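Local coordinates for PHB depolymerase (Penicillium funiculosum, PDB 2D81), which degrades the biopolyester poly[(R)-3-hydroxybutyrate] by hydrolysing its ester bonds, at residues G41-G46 with T136-F141; P155-C160 with Q243-N248; Y23-L28 with V225-C230; I93-G98 with N110-Q115. One frame throughout, in Å; residues are numbered along the deposited sequence.

Contact 1: residues G41-G46 with T136-F141; sequences GVFAGG and TFPTDF
T139, next in the chain to the F137 and P138 that pack on F43, has its OG1 held by two partners: it bonds to the carbonyl O of S158 and takes a weak, nearly straight bond of 3.3 Å from F141 N. The contact joins the C-terminal end of strand 39-43, inside the central sheet of the alpha/beta hydrolase fold, to the short outlying strand 137-139. No hydrogen bond links the two segments; the union is apolar. F43 presents one ring face to F137, whose CE1 sits 3.9 Å from F43 CD1, offset toward the rim. The ring centroids are 4.7 Å apart and the planes inclined at 41°, neither stacked nor perpendicular. F137 reaches F43 because its CG is anti to the backbone N (chi1 -164°), which swings the end of the ring nearer. Were F43 an alanine, F137 and P138 would probably lose their shared partner and a gap open beside L18 and Y94, which also touch this ring. The backbone of F43 bonds to G17 and A19, the latter the engineered alanine at the probable nucleophile position. On the same side of the ring as F137, but obliquely, P138 CG lies 4.0 Å from F43 CD2.

Contact 2: residues P155-C160 with Q243-N248; sequences PYISNC and QNTGYN
At the edge of the Y247 ring, in its plane, lies OG1 of T245, the residue whose methyl CG2 faces I157 across the contact. The hydroxyl's hydrogen bond goes back to the carbonyl O of F241, one turn earlier in the chain. A second flat group, the carboxamide of N244, is engaged elsewhere: its ND2 bonds to D146 OD2 and to the carbonyl O of A144, so it is the aliphatic root of N244 that meets the isoleucine. I157 CG2 stands 3.8 Å from N244 CB and 3.6 Å from N244 O, the two side chains crossing at about a right angle. With CG1 of I157 beside the backbone N (chi1 -55°), CG2 falls anti to it, and both branches bear on N244 CB. The longer one brings CD1 within 4.0 Å of N244 CB and goes on to T245 CG2, 4.3 Å from I157 CD1. Here a two-stranded parallel sheet, 137-139 with 157-159, is laid beside the bend between helices 240-244 and 247-251, at the periphery of the alpha/beta hydrolase core. The bend turns at G246, which leaves helical geometry with a phi of 94°; a side chain there would run into the carbonyl O of T245. Strand 157-159 is further held by S158 OG, bonded to T136 OG1, and by the disulfide of C160 with C149.

Contact 3: residues Y23-L28 with V225-C230; sequences YMAAQL and VALHGC. With RB3 ((1R)-3-{[(1R)-3-methoxy-1-methyl-3-oxopropyl]oxy}-1-methyl-3-oxopropyl (3R)-3-hydroxybutanoate), chain C.
One methyl carries nearly the whole contact: CD1 of L227 touches M24, A25 and, one turn on, L28, and one touch is tighter than usual van der Waals distance, M24 CG to L227 CD1 at 3.5 Å. The same carbon lies 3.8 Å from the backbone N of A25 and 3.9 Å from L28 CD1, so it is lodged against the helix backbone itself as well as between side chains. L227 gets there with CG anti to its carbonyl carbon (chi1 -60°), pointing from strand 225-227 to helix 20-31. M24 passes L227 with its CG, then bends at chi2 and chi3, so that its end leads away from the strand; it also packs on Q302 and M303 of helix 301-314. The helix and strand segments run at 143°, axes 9.0 Å apart at closest approach. Beyond the strand the chain is pinned by H228, whose ND1 donates to G229 O over 2.7 Å, in the ring plane and almost straight, while NE2 bonds to A263 N. This leads to C230, disulfide-linked to C284; C230 SG lies 3.2 Å from O1B of the bound trimer RB3, and Y23, stacked on W287, approaches the same ligand at C4A. A core strand covered by the helix that follows the probable nucleophile turn, with the substrate pocket at the strand's C-terminal end, is characteristic of alpha/beta hydrolases.

Contact 4: residues I93-G98 with N110-Q115; sequences IYMWTG and NQLKAQ
M95 SD meets the helix at K113 CA, 3.8 Å away, and at the branch carbon L112 CG, 4.0 Å away. M95 CE reaches to 4.2 Å from K113 CG, the two side chains crossing at about a right angle. The sulfur is thus seated between the root of one helix residue and the branch point of the one before it, with L112 CD2 also near. The contact is purely apolar: K113 offers only the first carbons of an extended chain, whose amine end leads away from the strand. M95 leaves the strand with CG anti to the carbonyl carbon (chi1 -71°), stays extended at chi2, and turns only at chi3 (-84°), which brings CE toward K113, near its CA and CG. A serine at M95 would be too short to span this distance and is likely to leave L112 CG and the aliphatic start of K113 facing a gap between strand and helix. In the second shell M109 reaches M95 from the preceding turn, and V125 and Y127 flank it from the neighbouring strand; Y127 also touches K113. The helix is held in shape by backbone bonds such as A114 N to N110 O, 2.9 Å. It is further tied by Q115, whose NE2 bonds to Y48 O, and by Q111, whose NE2 bonds to P65 O. Strand 92-98, helix 106-116 and strand 125-130 form a beta-alpha-beta unit, the helix packing on the sheet where strand 92-98 runs parallel between 39-43 and 125-130.

In the fold
Contacts 1, 3 and 4 all reach the central mixed sheet, through strands 39-43, 221-227 and 92-98; contact 1 lies about 11 Å from each of the other two, centre to centre. Contact 2, about 9 Å from contact 1, extends the core outward through the small sheet of strands 137-139 and 157-159, and is about 20 Å from contact 4. Along the chain, contact 3 spans the greatest separation and encloses contact 1, which encloses contact 4; contact 2 starts after contact 1 closes and crosses contact 3. Placing the strand leading to the probable nucleophile, 13-18, near the N-terminus, with strand 221-227 much later beside it, is consistent with a circularly permuted alpha/beta hydrolase.

Contact 1: residues G41-G46 with T136-F141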
loop_
_atom_site.group_PDB
_atom_site.type_symbol
_atom_site.label_atom_id
_atom_site.label_comp_id
_atom_site.label_asym_id
_atom_site.label_seq_id
_atom_site.Cartn_x
_atom_site.Cartn_y
_atom_site.Cartn_z
ATOM N N GLY A 41 -2.576 5.488 -2.572
ATOM C CA GLY A 41 -3.565 5.606 -1.515
ATOM C C GLY A 41 -3.034 5.062 -0.200
ATOM O O GLY A 41 -2.291 4.079 -0.175
ATOM N N VAL A 42 -3.413 5.702 0.899
ATOM C CA VAL A 42 -2.957 5.282 2.217
ATOM C C VAL A 42 -4.142 5.144 3.168
ATOM O O VAL A 42 -4.859 6.115 3.418
ATOM C CB VAL A 42 -1.954 6.303 2.810
ATOM C CG1 VAL A 42 -1.489 5.841 4.192
ATOM C CG2 VAL A 42 -0.766 6.465 1.873
ATOM N N PHE A 43 -4.351 3.933 3.681
ATOM C CA PHE A 43 -5.365 3.686 4.703
ATOM C C PHE A 43 -4.695 3.560 6.070
ATOM O O PHE A 43 -3.982 2.589 6.327
ATOM C CB PHE A 43 -6.135 2.386 4.428
ATOM C CG PHE A 43 -6.902 2.378 3.129
ATOM C CD1 PHE A 43 -6.285 1.994 1.941
ATOM C CD2 PHE A 43 -8.253 2.713 3.103
ATOM C CE1 PHE A 43 -7.003 1.941 0.746
ATOM C CE2 PHE A 43 -8.983 2.665 1.912
ATOM C CZ PHE A 43 -8.356 2.277 0.734
ATOM N N ALA A 44 -4.926 4.543 6.937
ATOM C CA ALA A 44 -4.469 4.472 8.322
ATOM C C ALA A 44 -2.969 4.205 8.395
ATOM O O ALA A 44 -2.518 3.330 9.136
ATOM C CB ALA A 44 -5.240 3.380 9.073
ATOM N N GLY A 45 -2.209 4.966 7.612
ATOM C CA GLY A 45 -0.760 4.946 7.714
ATOM C C GLY A 45 -0.258 6.275 8.253
ATOM O O GLY A 45 -0.934 6.911 9.055
ATOM N N GLY A 46 0.921 6.706 7.811
ATOM C CA GLY A 46 1.488 7.934 8.339
ATOM C C GLY A 46 2.554 8.560 7.459
ATOM O O GLY A 46 2.837 8.065 6.365
ATOM N N THR A 136 -8.767 -0.792 10.923
ATOM C CA THR A 136 -9.215 -1.952 10.169
ATOM C C THR A 136 -9.369 -1.501 8.719
ATOM O O THR A 136 -9.484 -0.301 8.457
ATOM C CB THR A 136 -10.577 -2.454 10.709
ATOM O OG1 THR A 136 -10.872 -3.743 10.155
ATOM C CG2 THR A 136 -11.690 -1.481 10.335
ATOM N N PHE A 137 -9.355 -2.440 7.776
ATOM C CA PHE A 137 -9.590 -2.074 6.382
ATOM C C PHE A 137 -11.087 -1.888 6.156
ATOM O O PHE A 137 -11.872 -2.798 6.405
ATOM C CB PHE A 137 -9.071 -3.150 5.427
ATOM C CG PHE A 137 -8.937 -2.667 4.013
ATOM C CD1 PHE A 137 -7.713 -2.215 3.533
ATOM C CD2 PHE A 137 -10.050 -2.597 3.183
ATOM C CE1 PHE A 137 -7.600 -1.696 2.250
ATOM C CE2 PHE A 137 -9.946 -2.076 1.893
ATOM C CZ PHE A 137 -8.714 -1.624 1.427
ATOM N N PRO A 138 -11.500 -0.708 5.664
ATOM C CA PRO A 138 -12.917 -0.425 5.416
ATOM C C PRO A 138 -13.488 -0.989 4.113
ATOM O O PRO A 138 -13.032 -0.640 3.025
ATOM C CB PRO A 138 -12.963 1.097 5.440
ATOM C CG PRO A 138 -11.661 1.455 4.773
ATOM C CD PRO A 138 -10.670 0.489 5.414
ATOM N N THR A 139 -14.498 -1.849 4.234
ATOM C CA THR A 139 -15.261 -2.290 3.067
ATOM C C THR A 139 -16.745 -2.039 3.317
ATOM O O THR A 139 -17.124 -1.534 4.373
ATOM C CB THR A 139 -15.060 -3.790 2.792
ATOM O OG1 THR A 139 -15.890 -4.559 3.670
ATOM C CG2 THR A 139 -13.607 -4.178 3.026
ATOM N N ASP A 140 -17.587 -2.391 2.350
ATOM C CA ASP A 140 -19.025 -2.247 2.541
ATOM C C ASP A 140 -19.747 -3.579 2.382
ATOM O O ASP A 140 -20.928 -3.621 2.048
ATOM C CB ASP A 140 -19.588 -1.213 1.559
ATOM C CG ASP A 140 -19.533 -1.678 0.116
ATOM O OD1 ASP A 140 -18.653 -2.501 -0.225
ATOM O OD2 ASP A 140 -20.368 -1.203 -0.683
ATOM N N PHE A 141 -19.030 -4.668 2.632
ATOM C CA PHE A 141 -19.640 -5.989 2.606
ATOM C C PHE A 141 -19.091 -6.894 3.703
ATOM O O PHE A 141 -18.052 -6.611 4.302
ATOM C CB PHE A 141 -19.452 -6.629 1.224
ATOM C CG PHE A 141 -18.015 -6.841 0.831
ATOM C CD1 PHE A 141 -17.413 -8.085 0.991
ATOM C CD2 PHE A 141 -17.265 -5.800 0.289
ATOM C CE1 PHE A 141 -16.085 -8.294 0.614
ATOM C CE2 PHE A 141 -15.937 -5.998 -0.090
ATOM C CZ PHE A 141 -15.347 -7.248 0.074
#

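Contact 2: residues P155-C160 with Q243-N248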
loop_
_atom_site.group_PDB
_atom_site.type_symbol
_atom_site.label_atom_id
_atom_site.label_comp_id
_atom_site.label_asym_id
_atom_site.label_seq_id
_atom_site.Cartn_x
_atom_site.Cartn_y
_atom_site.Cartn_z
ATOM N N PRO A 155 -9.258 -10.330 11.294
ATOM C CA PRO A 155 -8.225 -10.048 10.290
ATOM C C PRO A 155 -7.990 -8.571 9.961
ATOM O O PRO A 155 -7.289 -8.258 8.999
ATOM C CB PRO A 155 -8.733 -10.813 9.082
ATOM C CG PRO A 155 -10.205 -10.530 9.157
ATOM C CD PRO A 155 -10.514 -10.740 10.637
ATOM N N TYR A 156 -8.575 -7.676 10.750
ATOM C CA TYR A 156 -8.496 -6.240 10.492
ATOM C C TYR A 156 -9.051 -5.879 9.115
ATOM O O TYR A 156 -8.506 -5.037 8.403
ATOM C CB TYR A 156 -7.047 -5.753 10.626
ATOM C CG TYR A 156 -6.440 -6.102 11.964
ATOM C CD1 TYR A 156 -5.692 -7.265 12.129
ATOM C CD2 TYR A 156 -6.647 -5.288 13.078
ATOM C CE1 TYR A 156 -5.163 -7.612 13.365
ATOM C CE2 TYR A 156 -6.126 -5.628 14.322
ATOM C CZ TYR A 156 -5.384 -6.792 14.456
ATOM O OH TYR A 156 -4.862 -7.142 15.679
ATOM N N ILE A 157 -10.146 -6.534 8.753
ATOM C CA ILE A 157 -10.917 -6.194 7.560
ATOM C C ILE A 157 -12.383 -6.221 7.984
ATOM O O ILE A 157 -12.833 -7.191 8.590
ATOM C CB ILE A 157 -10.705 -7.237 6.439
ATOM C CG1 ILE A 157 -9.213 -7.387 6.136
ATOM C CG2 ILE A 157 -11.460 -6.812 5.187
ATOM C CD1 ILE A 157 -8.899 -8.557 5.218
ATOM N N SER A 158 -13.124 -5.163 7.674
ATOM C CA SER A 158 -14.448 -4.979 8.264
ATOM C C SER A 158 -15.477 -4.482 7.265
ATOM O O SER A 158 -15.135 -3.895 6.237
ATOM C CB SER A 158 -14.378 -3.976 9.421
ATOM O OG SER A 158 -13.463 -4.387 10.418
ATOM N N ASN A 159 -16.747 -4.709 7.582
ATOM C CA ASN A 159 -17.818 -3.975 6.925
ATOM C C ASN A 159 -17.997 -2.660 7.675
ATOM O O ASN A 159 -18.675 -2.607 8.700
ATOM C CB ASN A 159 -19.126 -4.767 6.961
ATOM C CG ASN A 159 -20.216 -4.126 6.118
ATOM O OD1 ASN A 159 -20.165 -2.932 5.823
ATOM N ND2 ASN A 159 -21.217 -4.917 5.737
ATOM N N CYS A 160 -17.366 -1.607 7.169
ATOM C CA CYS A 160 -17.480 -0.278 7.759
ATOM C C CYS A 160 -18.529 0.559 7.040
ATOM O O CYS A 160 -18.563 1.781 7.190
ATOM C CB CYS A 160 -16.137 0.450 7.689
ATOM S SG CYS A 160 -14.800 -0.289 8.681
ATOM N N GLN A 243 -9.136 -11.349 -0.856
ATOM C CA GLN A 243 -10.540 -11.545 -1.206
ATOM C C GLN A 243 -11.508 -10.594 -0.507
ATOM O O GLN A 243 -12.514 -10.192 -1.092
ATOM C CB GLN A 243 -10.961 -12.984 -0.908
ATOM C CG GLN A 243 -10.223 -14.029 -1.723
ATOM C CD GLN A 243 -10.712 -15.432 -1.431
ATOM O OE1 GLN A 243 -10.699 -15.879 -0.284
ATOM N NE2 GLN A 243 -11.146 -16.135 -2.471
ATOM N N ASN A 244 -11.209 -10.243 0.740
ATOM C CA ASN A 244 -12.165 -9.518 1.578
ATOM C C ASN A 244 -12.080 -7.993 1.475
ATOM O O ASN A 244 -12.946 -7.293 1.996
ATOM C CB ASN A 244 -11.989 -9.924 3.046
ATOM C CG ASN A 244 -12.560 -11.298 3.355
ATOM O OD1 ASN A 244 -12.588 -12.183 2.502
ATOM N ND2 ASN A 244 -13.000 -11.484 4.593
ATOM N N THR A 245 -11.045 -7.478 0.813
ATOM C CA THR A 245 -10.835 -6.034 0.763
ATOM C C THR A 245 -11.651 -5.356 -0.328
ATOM O O THR A 245 -11.973 -4.173 -0.224
ATOM C CB THR A 245 -9.353 -5.682 0.546
ATOM O OG1 THR A 245 -8.844 -6.424 -0.569
ATOM C CG2 THR A 245 -8.542 -6.002 1.797
ATOM N N GLY A 246 -11.971 -6.098 -1.383
ATOM C CA GLY A 246 -12.842 -5.553 -2.411
ATOM C C GLY A 246 -12.161 -4.902 -3.604
ATOM O O GLY A 246 -12.842 -4.372 -4.481
ATOM N N TYR A 247 -10.831 -4.932 -3.657
ATOM C CA TYR A 247 -10.124 -4.389 -4.819
ATOM C C TYR A 247 -10.526 -5.126 -6.089
ATOM O O TYR A 247 -10.736 -4.511 -7.138
ATOM C CB TYR A 247 -8.606 -4.515 -4.668
ATOM C CG TYR A 247 -7.975 -3.634 -3.617
ATOM C CD1 TYR A 247 -7.787 -4.092 -2.318
ATOM C CD2 TYR A 247 -7.528 -2.350 -3.935
ATOM C CE1 TYR A 247 -7.161 -3.302 -1.359
ATOM C CE2 TYR A 247 -6.905 -1.549 -2.984
ATOM C CZ TYR A 247 -6.722 -2.034 -1.699
ATOM O OH TYR A 247 -6.091 -1.259 -0.757
ATOM N N ASN A 248 -10.615 -6.449 -5.993
ATOM C CA ASN A 248 -10.791 -7.272 -7.180
ATOM C C ASN A 248 -12.133 -7.017 -7.849
ATOM O O ASN A 248 -12.249 -7.128 -9.068
ATOM C CB ASN A 248 -10.658 -8.758 -6.832
ATOM C CG ASN A 248 -9.302 -9.098 -6.254
ATOM O OD1 ASN A 248 -8.332 -8.369 -6.457
ATOM N ND2 ASN A 248 -9.223 -10.217 -5.542
#

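Contact 3: residues Y23-L28 with V225-C230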
loop_
_atom_site.group_PDB
_atom_site.type_symbol
_atom_site.label_atom_id
_atom_site.label_comp_id
_atom_site.label_asym_id
_atom_site.label_seq_id
_atom_site.Cartn_x
_atom_site.Cartn_y
_atom_site.Cartn_z
ATOM N N TYR A 23 1.894 2.957 5.275
ATOM C CA TYR A 23 3.206 3.584 5.379
ATOM C C TYR A 23 4.048 3.208 4.163
ATOM O O TYR A 23 4.625 4.075 3.513
ATOM C CB TYR A 23 3.909 3.139 6.669
ATOM C CG TYR A 23 3.652 4.043 7.860
ATOM C CD1 TYR A 23 4.260 5.294 7.950
ATOM C CD2 TYR A 23 2.808 3.648 8.898
ATOM C CE1 TYR A 23 4.041 6.132 9.046
ATOM C CE2 TYR A 23 2.577 4.484 10.003
ATOM C CZ TYR A 23 3.201 5.721 10.066
ATOM O OH TYR A 23 2.990 6.551 11.148
ATOM N N MET A 24 4.111 1.915 3.851
ATOM C CA MET A 24 4.888 1.436 2.707
ATOM C C MET A 24 4.368 1.995 1.381
ATOM O O MET A 24 5.153 2.351 0.508
ATOM C CB MET A 24 4.885 -0.102 2.673
ATOM C CG MET A 24 5.666 -0.735 1.516
ATOM S SD MET A 24 7.400 -0.218 1.394
ATOM C CE MET A 24 8.159 -1.213 2.687
ATOM N N ALA A 25 3.048 2.080 1.228
ATOM C CA ALA A 25 2.479 2.641 0.006
ATOM C C ALA A 25 2.985 4.065 -0.209
ATOM O O ALA A 25 3.369 4.436 -1.317
ATOM C CB ALA A 25 0.954 2.628 0.074
ATOM N N ALA A 26 2.988 4.860 0.855
ATOM C CA ALA A 26 3.508 6.222 0.769
ATOM C C ALA A 26 5.012 6.224 0.504
ATOM O O ALA A 26 5.514 7.075 -0.228
ATOM C CB ALA A 26 3.200 6.989 2.053
ATOM N N GLN A 27 5.732 5.272 1.091
ATOM C CA GLN A 27 7.163 5.171 0.825
ATOM C C GLN A 27 7.421 4.898 -0.652
ATOM O O GLN A 27 8.293 5.522 -1.256
ATOM C CB GLN A 27 7.802 4.084 1.698
ATOM C CG GLN A 27 7.894 4.501 3.162
ATOM C CD GLN A 27 8.503 3.450 4.073
ATOM O OE1 GLN A 27 8.727 3.707 5.256
ATOM N NE2 GLN A 27 8.762 2.262 3.537
ATOM N N LEU A 28 6.658 3.978 -1.234
ATOM C CA LEU A 28 6.744 3.710 -2.670
ATOM C C LEU A 28 6.281 4.900 -3.510
ATOM O O LEU A 28 6.913 5.252 -4.508
ATOM C CB LEU A 28 5.911 2.477 -3.027
ATOM C CG LEU A 28 6.474 1.135 -2.555
ATOM C CD1 LEU A 28 5.368 0.086 -2.515
ATOM C CD2 LEU A 28 7.600 0.705 -3.490
ATOM N N VAL A 225 -1.017 -1.918 -7.014
ATOM C CA VAL A 225 -0.382 -2.743 -5.999
ATOM C C VAL A 225 -1.073 -2.479 -4.665
ATOM O O VAL A 225 -1.140 -1.337 -4.213
ATOM C CB VAL A 225 1.119 -2.394 -5.873
ATOM C CG1 VAL A 225 1.790 -3.298 -4.845
ATOM C CG2 VAL A 225 1.796 -2.536 -7.230
ATOM N N ALA A 226 -1.599 -3.533 -4.050
ATOM C CA ALA A 226 -2.298 -3.401 -2.773
ATOM C C ALA A 226 -1.526 -4.106 -1.659
ATOM O O ALA A 226 -1.239 -5.301 -1.749
ATOM C CB ALA A 226 -3.707 -3.983 -2.885
ATOM N N LEU A 227 -1.198 -3.361 -0.607
ATOM C CA LEU A 227 -0.334 -3.868 0.457
ATOM C C LEU A 227 -1.073 -4.128 1.770
ATOM O O LEU A 227 -1.613 -3.207 2.382
ATOM C CB LEU A 227 0.812 -2.882 0.705
ATOM C CG LEU A 227 1.729 -2.600 -0.488
ATOM C CD1 LEU A 227 2.681 -1.467 -0.135
ATOM C CD2 LEU A 227 2.501 -3.856 -0.867
ATOM N N HIS A 228 -1.078 -5.386 2.202
ATOM C CA HIS A 228 -1.660 -5.762 3.487
ATOM C C HIS A 228 -0.904 -5.104 4.644
ATOM O O HIS A 228 0.221 -4.621 4.472
ATOM C CB HIS A 228 -1.631 -7.291 3.640
ATOM C CG HIS A 228 -0.253 -7.862 3.792
ATOM N ND1 HIS A 228 0.459 -7.782 4.969
ATOM C CD2 HIS A 228 0.546 -8.513 2.912
ATOM C CE1 HIS A 228 1.637 -8.359 4.810
ATOM N NE2 HIS A 228 1.716 -8.810 3.571
ATOM N N GLY A 229 -1.526 -5.079 5.820
ATOM C CA GLY A 229 -0.877 -4.521 6.995
ATOM C C GLY A 229 -0.258 -5.604 7.858
ATOM O O GLY A 229 -0.165 -6.754 7.435
ATOM N N CYS A 230 0.175 -5.253 9.065
ATOM C CA CYS A 230 0.713 -6.263 9.971
ATOM C C CYS A 230 -0.390 -7.276 10.282
ATOM O O CYS A 230 -1.570 -6.923 10.322
ATOM C CB CYS A 230 1.171 -5.646 11.286
ATOM S SG CYS A 230 2.308 -4.218 11.288
HETATM O O1M RB3 C . -0.751 -1.961 14.934
HETATM C C1A RB3 C . -0.329 -2.088 13.764
HETATM O O1A RB3 C . -0.053 -3.168 13.198
HETATM C C2A RB3 C . -0.136 -0.804 12.954
HETATM C C3A RB3 C . 1.303 -0.677 12.447
HETATM C C4A RB3 C . 1.431 0.635 11.670
HETATM O O3A RB3 C . 2.199 -0.658 13.570
HETATM C C1B RB3 C . 3.358 -1.327 13.323
HETATM O O1B RB3 C . 3.754 -1.496 12.171
HETATM C C2B RB3 C . 4.152 -1.867 14.515
HETATM C C3B RB3 C . 5.591 -2.254 14.162
HETATM C C4B RB3 C . 6.402 -1.038 13.711
HETATM O O3B RB3 C . 6.222 -2.813 15.325
HETATM C C1C RB3 C . 5.975 -4.143 15.463
HETATM O O1C RB3 C . 4.889 -4.612 15.125
HETATM C C2C RB3 C . 7.060 -5.044 16.058
HETATM C C3C RB3 C . 6.569 -5.724 17.338
HETATM C C4C RB3 C . 7.672 -6.597 17.939
HETATM O O3C RB3 C . 6.152 -4.731 18.278
#

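Contact 4: residues I93-G98 with N110-Q115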
loop_
_atom_site.group_PDB
_atom_site.type_symbol
_atom_site.label_atom_id
_atom_site.label_comp_id
_atom_site.label_asym_id
_atom_site.label_seq_id
_atom_site.Cartn_x
_atom_site.Cartn_y
_atom_site.Cartn_z
ATOM N N ILE A 93 -3.708 11.458 -4.977
ATOM C CA ILE A 93 -3.395 10.907 -3.666
ATOM C C ILE A 93 -4.664 10.758 -2.844
ATOM O O ILE A 93 -5.392 11.727 -2.620
ATOM C CB ILE A 93 -2.393 11.807 -2.908
ATOM C CG1 ILE A 93 -1.102 11.935 -3.718
ATOM C CG2 ILE A 93 -2.092 11.217 -1.529
ATOM C CD1 ILE A 93 -0.078 12.871 -3.109
ATOM N N TYR A 94 -4.925 9.526 -2.420
ATOM C CA TYR A 94 -6.088 9.199 -1.608
ATOM C C TYR A 94 -5.632 8.846 -0.197
ATOM O O TYR A 94 -4.683 8.090 -0.020
ATOM C CB TYR A 94 -6.836 8.009 -2.216
ATOM C CG TYR A 94 -7.943 7.473 -1.334
ATOM C CD1 TYR A 94 -9.219 8.031 -1.363
ATOM C CD2 TYR A 94 -7.702 6.425 -0.446
ATOM C CE1 TYR A 94 -10.228 7.558 -0.529
ATOM C CE2 TYR A 94 -8.701 5.947 0.394
ATOM C CZ TYR A 94 -9.961 6.518 0.347
ATOM O OH TYR A 94 -10.947 6.054 1.181
ATOM N N MET A 95 -6.311 9.401 0.801
ATOM C CA MET A 95 -5.986 9.129 2.199
ATOM C C MET A 95 -7.251 8.862 3.005
ATOM O O MET A 95 -8.269 9.525 2.808
ATOM C CB MET A 95 -5.221 10.309 2.803
ATOM C CG MET A 95 -3.806 10.446 2.269
ATOM S SD MET A 95 -2.987 11.936 2.850
ATOM C CE MET A 95 -3.598 13.112 1.646
ATOM N N TRP A 96 -7.184 7.884 3.905
ATOM C CA TRP A 96 -8.339 7.492 4.709
ATOM C C TRP A 96 -7.938 7.203 6.143
ATOM O O TRP A 96 -6.883 6.628 6.402
ATOM C CB TRP A 96 -9.003 6.237 4.129
ATOM C CG TRP A 96 -10.165 5.739 4.954
ATOM C CD1 TRP A 96 -11.465 6.158 4.879
ATOM C CD2 TRP A 96 -10.122 4.758 6.001
ATOM N NE1 TRP A 96 -12.230 5.503 5.813
ATOM C CE2 TRP A 96 -11.433 4.637 6.515
ATOM C CE3 TRP A 96 -9.101 3.969 6.557
ATOM C CZ2 TRP A 96 -11.754 3.756 7.557
ATOM C CZ3 TRP A 96 -9.423 3.094 7.597
ATOM C CH2 TRP A 96 -10.739 2.996 8.083
ATOM N N THR A 97 -8.794 7.599 7.075
ATOM C CA THR A 97 -8.650 7.174 8.454
ATOM C C THR A 97 -10.024 6.928 9.065
ATOM O O THR A 97 -11.010 7.560 8.678
ATOM C CB THR A 97 -7.908 8.233 9.290
ATOM O OG1 THR A 97 -7.750 7.755 10.633
ATOM C CG2 THR A 97 -8.684 9.541 9.305
ATOM N N GLY A 98 -10.086 5.994 10.005
ATOM C CA GLY A 98 -11.264 5.884 10.847
ATOM C C GLY A 98 -11.126 6.891 11.975
ATOM O O GLY A 98 -10.021 7.127 12.459
ATOM N N ASN A 110 -3.256 12.841 9.596
ATOM C CA ASN A 110 -3.313 14.260 9.265
ATOM C C ASN A 110 -1.922 14.832 9.006
ATOM O O ASN A 110 -1.766 15.732 8.182
ATOM C CB ASN A 110 -3.982 15.056 10.386
ATOM C CG ASN A 110 -4.120 16.531 10.046
ATOM O OD1 ASN A 110 -4.898 16.911 9.163
ATOM N ND2 ASN A 110 -3.355 17.370 10.733
ATOM N N GLN A 111 -0.917 14.320 9.713
ATOM C CA GLN A 111 0.456 14.774 9.497
ATOM C C GLN A 111 0.982 14.330 8.134
ATOM O O GLN A 111 1.761 15.044 7.502
ATOM C CB GLN A 111 1.387 14.249 10.596
ATOM C CG GLN A 111 1.194 14.887 11.969
ATOM C CD GLN A 111 1.461 16.380 11.970
ATOM O OE1 GLN A 111 0.619 17.174 11.554
ATOM N NE2 GLN A 111 2.647 16.769 12.434
ATOM N N LEU A 112 0.569 13.149 7.685
ATOM C CA LEU A 112 0.885 12.722 6.326
ATOM C C LEU A 112 0.267 13.686 5.319
ATOM O O LEU A 112 0.910 14.067 4.340
ATOM C CB LEU A 112 0.365 11.306 6.065
ATOM C CG LEU A 112 0.469 10.808 4.617
ATOM C CD1 LEU A 112 1.926 10.735 4.177
ATOM C CD2 LEU A 112 -0.173 9.427 4.524
ATOM N N LYS A 113 -0.981 14.076 5.559
ATOM C CA LYS A 113 -1.651 15.028 4.682
ATOM C C LYS A 113 -0.862 16.333 4.634
ATOM O O LYS A 113 -0.611 16.880 3.563
ATOM C CB LYS A 113 -3.068 15.306 5.180
ATOM C CG LYS A 113 -3.844 16.293 4.315
ATOM C CD LYS A 113 -5.247 16.498 4.858
ATOM C CE LYS A 113 -6.055 17.422 3.965
ATOM N NZ LYS A 113 -7.400 17.688 4.540
ATOM N N ALA A 114 -0.470 16.823 5.805
ATOM C CA ALA A 114 0.249 18.089 5.902
ATOM C C ALA A 114 1.591 17.983 5.191
ATOM O O ALA A 114 2.012 18.903 4.481
ATOM C CB ALA A 114 0.461 18.454 7.361
ATOM N N GLN A 115 2.261 16.853 5.387
ATOM C CA GLN A 115 3.569 16.632 4.785
ATOM C C GLN A 115 3.486 16.644 3.261
ATOM O O GLN A 115 4.244 17.351 2.598
ATOM C CB GLN A 115 4.142 15.296 5.256
ATOM C CG GLN A 115 5.459 14.923 4.599
ATOM C CD GLN A 115 5.913 13.533 4.983
ATOM O OE1 GLN A 115 5.160 12.568 4.854
ATOM N NE2 GLN A 115 7.153 13.419 5.451
#